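Long-range contact in DNA topoisomerase 2-associated protein PAT1 (Saccharomyces cerevisiae, PDB 5LMG), which activates mRNA decapping and represses translation in yeast, its C-terminal domain binding the decapping enzyme Dcp2: residues L246-N260 with M272-L284. The protein carries 2 engineered substitutions. Numbering follows the deposited sequence.
Sequences LESKIQLIFPPREYN and MDEAYIWAFLASL. Engineered in segment 272-284: A279 (natural residue Gln). With EDO (1,2-ethanediol), chain H; EDO (1,2-ethanediol), chain K.
The first torsions of F254 and I277 set ring and CG2 against each other: F254 holds CG beside its backbone N (chi1 -68°), and I277 carries CG1 beside its own (chi1 -59°), leaving CG2 anti to that N and facing the ring. I277 CG2 lies over one ring face, 3.6 Å from the F254 centroid, a CH-pi contact. The ring's far edge points into the face of W278, an edge-to-face pair with planes at 66° and F254 CZ 3.7 Å from W278 CZ2. I253 CD1 drops between I277 CG2 (3.5 Å), F280 and L281, and L246 CD1 reaches the F280 edge. An alanine in place of F254 would probably leave I277 CG2 and the W278 face without their aromatic partner and open a gap beside L281. Toward N260, an ethanediol, probably from the crystallisation liquor, sits with O2 2.7 Å from E274 OE2 and 2.8 Å from P255 O; its one proton can go to either, and N260 ND2 gives O2 a weak hydrogen bond. M272 CE packs on N260 OD1, buried without a polar partner. With no direct hydrogen bond between them, 3-10 turn 250-253 and its flanking loop pack on helix 275-286 through apolar and aromatic contacts.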
loop_
_atom_site.group_PDB
_atom_site.type_symbol
_atom_site.label_atom_id
_atom_site.label_comp_id
_atom_site.label_asym_id
_atom_site.label_seq_id
_atom_site.Cartn_x
_atom_site.Cartn_y
_atom_site.Cartn_z
ATOM N N LEU A 246 7.735 -12.340 7.104
ATOM C CA LEU A 246 7.766 -11.060 7.823
ATOM C C LEU A 246 8.287 -11.125 9.244
ATOM O O LEU A 246 8.754 -10.101 9.762
ATOM C CB LEU A 246 6.363 -10.426 7.847
ATOM C CG LEU A 246 5.801 -9.970 6.506
ATOM C CD1 LEU A 246 4.336 -9.573 6.641
ATOM C CD2 LEU A 246 6.631 -8.848 5.925
ATOM N N GLU A 247 8.186 -12.304 9.895
ATOM C CA GLU A 247 8.589 -12.497 11.284
ATOM C C GLU A 247 10.011 -12.026 11.541
ATOM O O GLU A 247 10.895 -12.295 10.725
ATOM C CB GLU A 247 8.390 -13.963 11.695
ATOM C CG GLU A 247 8.296 -14.149 13.193
ATOM C CD GLU A 247 8.002 -15.578 13.603
ATOM O OE1 GLU A 247 8.131 -16.485 12.747
ATOM O OE2 GLU A 247 7.676 -15.797 14.790
ATOM N N SER A 248 10.206 -11.278 12.650
ATOM C CA SER A 248 11.457 -10.617 13.095
ATOM C C SER A 248 11.834 -9.357 12.248
ATOM O O SER A 248 12.820 -8.683 12.571
ATOM C CB SER A 248 12.628 -11.597 13.192
ATOM O OG SER A 248 13.258 -11.770 11.932
ATOM N N LYS A 249 11.044 -9.034 11.187
ATOM C CA LYS A 249 11.274 -7.894 10.288
ATOM C C LYS A 249 10.080 -6.903 10.219
ATOM O O LYS A 249 10.133 -5.962 9.428
ATOM C CB LYS A 249 11.643 -8.402 8.873
ATOM C CG LYS A 249 12.964 -9.180 8.815
ATOM C CD LYS A 249 13.089 -10.070 7.580
ATOM C CE LYS A 249 12.451 -11.431 7.755
ATOM N NZ LYS A 249 12.702 -12.319 6.588
ATOM N N ILE A 250 9.022 -7.108 11.052
ATOM C CA ILE A 250 7.799 -6.283 11.090
ATOM C C ILE A 250 8.103 -4.776 11.332
ATOM O O ILE A 250 7.484 -3.926 10.686
ATOM C CB ILE A 250 6.723 -6.846 12.077
ATOM C CG1 ILE A 250 6.240 -8.250 11.617
ATOM C CG2 ILE A 250 5.512 -5.895 12.214
ATOM C CD1 ILE A 250 5.527 -9.138 12.738
ATOM N N GLN A 251 9.068 -4.453 12.214
ATOM C CA GLN A 251 9.468 -3.070 12.515
ATOM C C GLN A 251 10.005 -2.307 11.266
ATOM O O GLN A 251 9.845 -1.083 11.183
ATOM C CB GLN A 251 10.466 -3.050 13.699
ATOM C CG GLN A 251 11.424 -1.846 13.785
ATOM C CD GLN A 251 10.757 -0.561 14.222
ATOM O OE1 GLN A 251 10.167 -0.471 15.308
ATOM N NE2 GLN A 251 10.905 0.485 13.418
ATOM N N LEU A 252 10.570 -3.043 10.278
ATOM C CA LEU A 252 11.137 -2.461 9.047
ATOM C C LEU A 252 10.095 -1.778 8.132
ATOM O O LEU A 252 10.467 -1.082 7.188
ATOM C CB LEU A 252 11.967 -3.495 8.268
ATOM C CG LEU A 252 13.142 -4.162 9.009
ATOM C CD1 LEU A 252 13.864 -5.136 8.085
ATOM C CD2 LEU A 252 14.140 -3.124 9.564
ATOM N N ILE A 253 8.800 -1.949 8.426
ATOM C CA ILE A 253 7.723 -1.290 7.689
ATOM C C ILE A 253 7.679 0.225 8.034
ATOM O O ILE A 253 7.136 1.005 7.253
ATOM C CB ILE A 253 6.352 -2.004 7.852
ATOM C CG1 ILE A 253 5.724 -1.749 9.246
ATOM C CG2 ILE A 253 6.442 -3.513 7.519
ATOM C CD1 ILE A 253 4.336 -2.363 9.451
ATOM N N PHE A 254 8.257 0.627 9.197
ATOM C CA PHE A 254 8.332 2.030 9.645
ATOM C C PHE A 254 9.653 2.621 9.107
ATOM O O PHE A 254 10.719 2.154 9.513
ATOM C CB PHE A 254 8.259 2.128 11.183
ATOM C CG PHE A 254 6.924 1.754 11.784
ATOM C CD1 PHE A 254 6.617 0.426 12.069
ATOM C CD2 PHE A 254 5.972 2.731 12.068
ATOM C CE1 PHE A 254 5.375 0.080 12.622
ATOM C CE2 PHE A 254 4.737 2.389 12.634
ATOM C CZ PHE A 254 4.451 1.064 12.922
ATOM N N PRO A 255 9.609 3.584 8.148
ATOM C CA PRO A 255 10.863 4.121 7.575
ATOM C C PRO A 255 11.717 4.917 8.564
ATOM O O PRO A 255 11.167 5.427 9.551
ATOM C CB PRO A 255 10.383 5.015 6.416
ATOM C CG PRO A 255 8.966 4.622 6.170
ATOM C CD PRO A 255 8.436 4.216 7.519
ATOM N N PRO A 256 13.051 5.045 8.323
ATOM C CA PRO A 256 13.885 5.853 9.228
ATOM C C PRO A 256 13.462 7.316 9.230
ATOM O O PRO A 256 12.829 7.800 8.286
ATOM C CB PRO A 256 15.307 5.700 8.667
ATOM C CG PRO A 256 15.236 4.608 7.663
ATOM C CD PRO A 256 13.839 4.543 7.182
ATOM N N ARG A 257 13.800 8.005 10.310
ATOM C CA ARG A 257 13.471 9.402 10.519
ATOM C C ARG A 257 14.076 10.339 9.476
ATOM O O ARG A 257 13.443 11.329 9.108
ATOM C CB ARG A 257 13.927 9.791 11.911
ATOM C CG ARG A 257 12.889 10.544 12.720
ATOM C CD ARG A 257 12.983 12.037 12.507
ATOM N NE ARG A 257 14.369 12.491 12.398
ATOM C CZ ARG A 257 14.745 13.760 12.449
ATOM N NH1 ARG A 257 16.025 14.083 12.323
ATOM N NH2 ARG A 257 13.842 14.724 12.591
ATOM N N GLU A 258 15.298 10.034 9.003
ATOM C CA GLU A 258 15.988 10.832 7.981
ATOM C C GLU A 258 15.193 10.792 6.669
ATOM O O GLU A 258 15.105 11.803 5.965
ATOM C CB GLU A 258 17.471 10.423 7.777
ATOM C CG GLU A 258 17.921 9.106 8.401
ATOM C CD GLU A 258 17.976 9.054 9.919
ATOM O OE1 GLU A 258 18.782 9.797 10.526
ATOM O OE2 GLU A 258 17.183 8.281 10.503
ATOM N N TYR A 259 14.550 9.628 6.384
ATOM C CA TYR A 259 13.691 9.456 5.222
ATOM C C TYR A 259 12.426 10.293 5.395
ATOM O O TYR A 259 12.096 11.059 4.484
ATOM C CB TYR A 259 13.352 7.986 5.023
ATOM C CG TYR A 259 12.472 7.693 3.832
ATOM C CD1 TYR A 259 13.011 7.582 2.553
ATOM C CD2 TYR A 259 11.113 7.436 3.993
ATOM C CE1 TYR A 259 12.219 7.240 1.461
ATOM C CE2 TYR A 259 10.316 7.060 2.914
ATOM C CZ TYR A 259 10.879 6.942 1.653
ATOM O OH TYR A 259 10.102 6.572 0.590
ATOM N N ASN A 260 11.746 10.179 6.560
ATOM C CA ASN A 260 10.530 10.950 6.859
ATOM C C ASN A 260 10.755 12.453 6.687
ATOM O O ASN A 260 9.978 13.111 5.988
ATOM C CB ASN A 260 10.011 10.645 8.266
ATOM C CG ASN A 260 9.479 9.248 8.463
ATOM O OD1 ASN A 260 9.175 8.517 7.513
ATOM N ND2 ASN A 260 9.333 8.857 9.718
ATOM N N MET A 272 4.556 13.138 9.340
ATOM C CA MET A 272 4.606 12.106 8.306
ATOM C C MET A 272 3.327 11.268 8.404
ATOM O O MET A 272 2.976 10.827 9.498
ATOM C CB MET A 272 5.861 11.230 8.471
ATOM C CG MET A 272 6.098 10.274 7.325
ATOM S SD MET A 272 6.730 11.101 5.846
ATOM C CE MET A 272 7.226 9.691 4.901
ATOM N N ASP A 273 2.598 11.111 7.285
ATOM C CA ASP A 273 1.367 10.311 7.273
ATOM C C ASP A 273 1.742 8.821 7.297
ATOM O O ASP A 273 2.288 8.300 6.319
ATOM C CB ASP A 273 0.479 10.648 6.062
ATOM C CG ASP A 273 -0.956 10.137 6.134
ATOM O OD1 ASP A 273 -1.226 9.218 6.942
ATOM O OD2 ASP A 273 -1.802 10.636 5.362
ATOM N N GLU A 274 1.473 8.155 8.433
ATOM C CA GLU A 274 1.777 6.733 8.595
ATOM C C GLU A 274 0.514 5.873 8.760
ATOM O O GLU A 274 0.613 4.705 9.183
ATOM C CB GLU A 274 2.803 6.509 9.725
ATOM C CG GLU A 274 4.184 7.033 9.348
ATOM C CD GLU A 274 5.386 6.556 10.141
ATOM O OE1 GLU A 274 5.235 6.260 11.347
ATOM O OE2 GLU A 274 6.497 6.537 9.565
ATOM N N ALA A 275 -0.665 6.431 8.363
ATOM C CA ALA A 275 -1.973 5.755 8.409
ATOM C C ALA A 275 -1.967 4.425 7.656
ATOM O O ALA A 275 -2.505 3.444 8.172
ATOM C CB ALA A 275 -3.073 6.659 7.874
ATOM N N TYR A 276 -1.307 4.379 6.472
ATOM C CA TYR A 276 -1.168 3.168 5.649
ATOM C C TYR A 276 -0.371 2.049 6.386
ATOM O O TYR A 276 -0.570 0.874 6.081
ATOM C CB TYR A 276 -0.514 3.499 4.287
ATOM C CG TYR A 276 0.970 3.789 4.362
ATOM C CD1 TYR A 276 1.438 5.011 4.838
ATOM C CD2 TYR A 276 1.908 2.844 3.949
ATOM C CE1 TYR A 276 2.803 5.275 4.936
ATOM C CE2 TYR A 276 3.278 3.100 4.038
ATOM C CZ TYR A 276 3.719 4.324 4.519
ATOM O OH TYR A 276 5.057 4.605 4.620
ATOM N N ILE A 277 0.541 2.419 7.316
ATOM C CA ILE A 277 1.326 1.436 8.087
ATOM C C ILE A 277 0.411 0.764 9.106
ATOM O O ILE A 277 0.413 -0.464 9.211
ATOM C CB ILE A 277 2.600 2.044 8.751
ATOM C CG1 ILE A 277 3.553 2.652 7.696
ATOM C CG2 ILE A 277 3.315 0.984 9.605
ATOM C CD1 ILE A 277 4.723 3.498 8.239
ATOM N N TRP A 278 -0.365 1.584 9.860
ATOM C CA TRP A 278 -1.304 1.071 10.865
ATOM C C TRP A 278 -2.454 0.308 10.209
ATOM O O TRP A 278 -2.958 -0.623 10.824
ATOM C CB TRP A 278 -1.797 2.187 11.809
ATOM C CG TRP A 278 -0.684 2.830 12.589
ATOM C CD1 TRP A 278 -0.112 4.047 12.345
ATOM C CD2 TRP A 278 0.076 2.235 13.658
ATOM N NE1 TRP A 278 0.934 4.262 13.214
ATOM C CE2 TRP A 278 1.085 3.156 14.018
ATOM C CE3 TRP A 278 0.001 1.008 14.347
ATOM C CZ2 TRP A 278 1.993 2.905 15.061
ATOM C CZ3 TRP A 278 0.919 0.746 15.357
ATOM C CH2 TRP A 278 1.902 1.685 15.705
ATOM N N ALA A 279 -2.834 0.669 8.953
ATOM C CA ALA A 279 -3.878 -0.034 8.185
ATOM C C ALA A 279 -3.368 -1.430 7.805
ATOM O O ALA A 279 -4.104 -2.409 7.944
ATOM C CB ALA A 279 -4.273 0.761 6.948
ATOM N N PHE A 280 -2.093 -1.529 7.392
ATOM C CA PHE A 280 -1.462 -2.812 7.104
ATOM C C PHE A 280 -1.429 -3.693 8.368
ATOM O O PHE A 280 -1.812 -4.860 8.292
ATOM C CB PHE A 280 -0.033 -2.639 6.544
ATOM C CG PHE A 280 0.768 -3.929 6.546
ATOM C CD1 PHE A 280 0.568 -4.896 5.561
ATOM C CD2 PHE A 280 1.700 -4.188 7.547
ATOM C CE1 PHE A 280 1.293 -6.094 5.571
ATOM C CE2 PHE A 280 2.406 -5.395 7.573
ATOM C CZ PHE A 280 2.209 -6.339 6.576
ATOM N N LEU A 281 -0.974 -3.122 9.519
ATOM C CA LEU A 281 -0.858 -3.843 10.794
ATOM C C LEU A 281 -2.214 -4.327 11.286
ATOM O O LEU A 281 -2.284 -5.399 11.859
ATOM C CB LEU A 281 -0.162 -2.993 11.870
ATOM C CG LEU A 281 1.343 -2.755 11.714
ATOM C CD1 LEU A 281 1.827 -1.692 12.692
ATOM C CD2 LEU A 281 2.152 -4.055 11.923
ATOM N N ALA A 282 -3.288 -3.533 11.044
ATOM C CA ALA A 282 -4.660 -3.864 11.421
ATOM C C ALA A 282 -5.131 -5.066 10.596
ATOM O O ALA A 282 -5.681 -6.007 11.168
ATOM C CB ALA A 282 -5.578 -2.668 11.197
ATOM N N SER A 283 -4.854 -5.079 9.273
ATOM C CA SER A 283 -5.260 -6.209 8.424
ATOM C C SER A 283 -4.459 -7.478 8.732
ATOM O O SER A 283 -5.038 -8.572 8.738
ATOM C CB SER A 283 -5.206 -5.850 6.942
ATOM O OG SER A 283 -3.866 -5.726 6.499
ATOM N N LEU A 284 -3.151 -7.331 9.054
ATOM C CA LEU A 284 -2.276 -8.459 9.418
ATOM C C LEU A 284 -2.767 -9.089 10.731
ATOM O O LEU A 284 -2.962 -10.307 10.778
ATOM C CB LEU A 284 -0.798 -7.998 9.517
ATOM C CG LEU A 284 0.295 -9.078 9.724
ATOM C CD1 LEU A 284 0.478 -9.981 8.488
ATOM C CD2 LEU A 284 1.613 -8.435 10.122
HETATM C C1 EDO H . 8.683 6.484 13.228
HETATM O O1 EDO H . 7.350 6.049 13.460
HETATM C C2 EDO H . 9.338 5.571 12.165
HETATM O O2 EDO H . 8.763 5.771 10.869
HETATM C C1 EDO K . 6.967 7.472 0.771
HETATM O O1 EDO K . 7.618 7.067 -0.420
HETATM C C2 EDO K . 5.899 8.534 0.445
HETATM O O2 EDO K . 5.291 8.941 1.662
#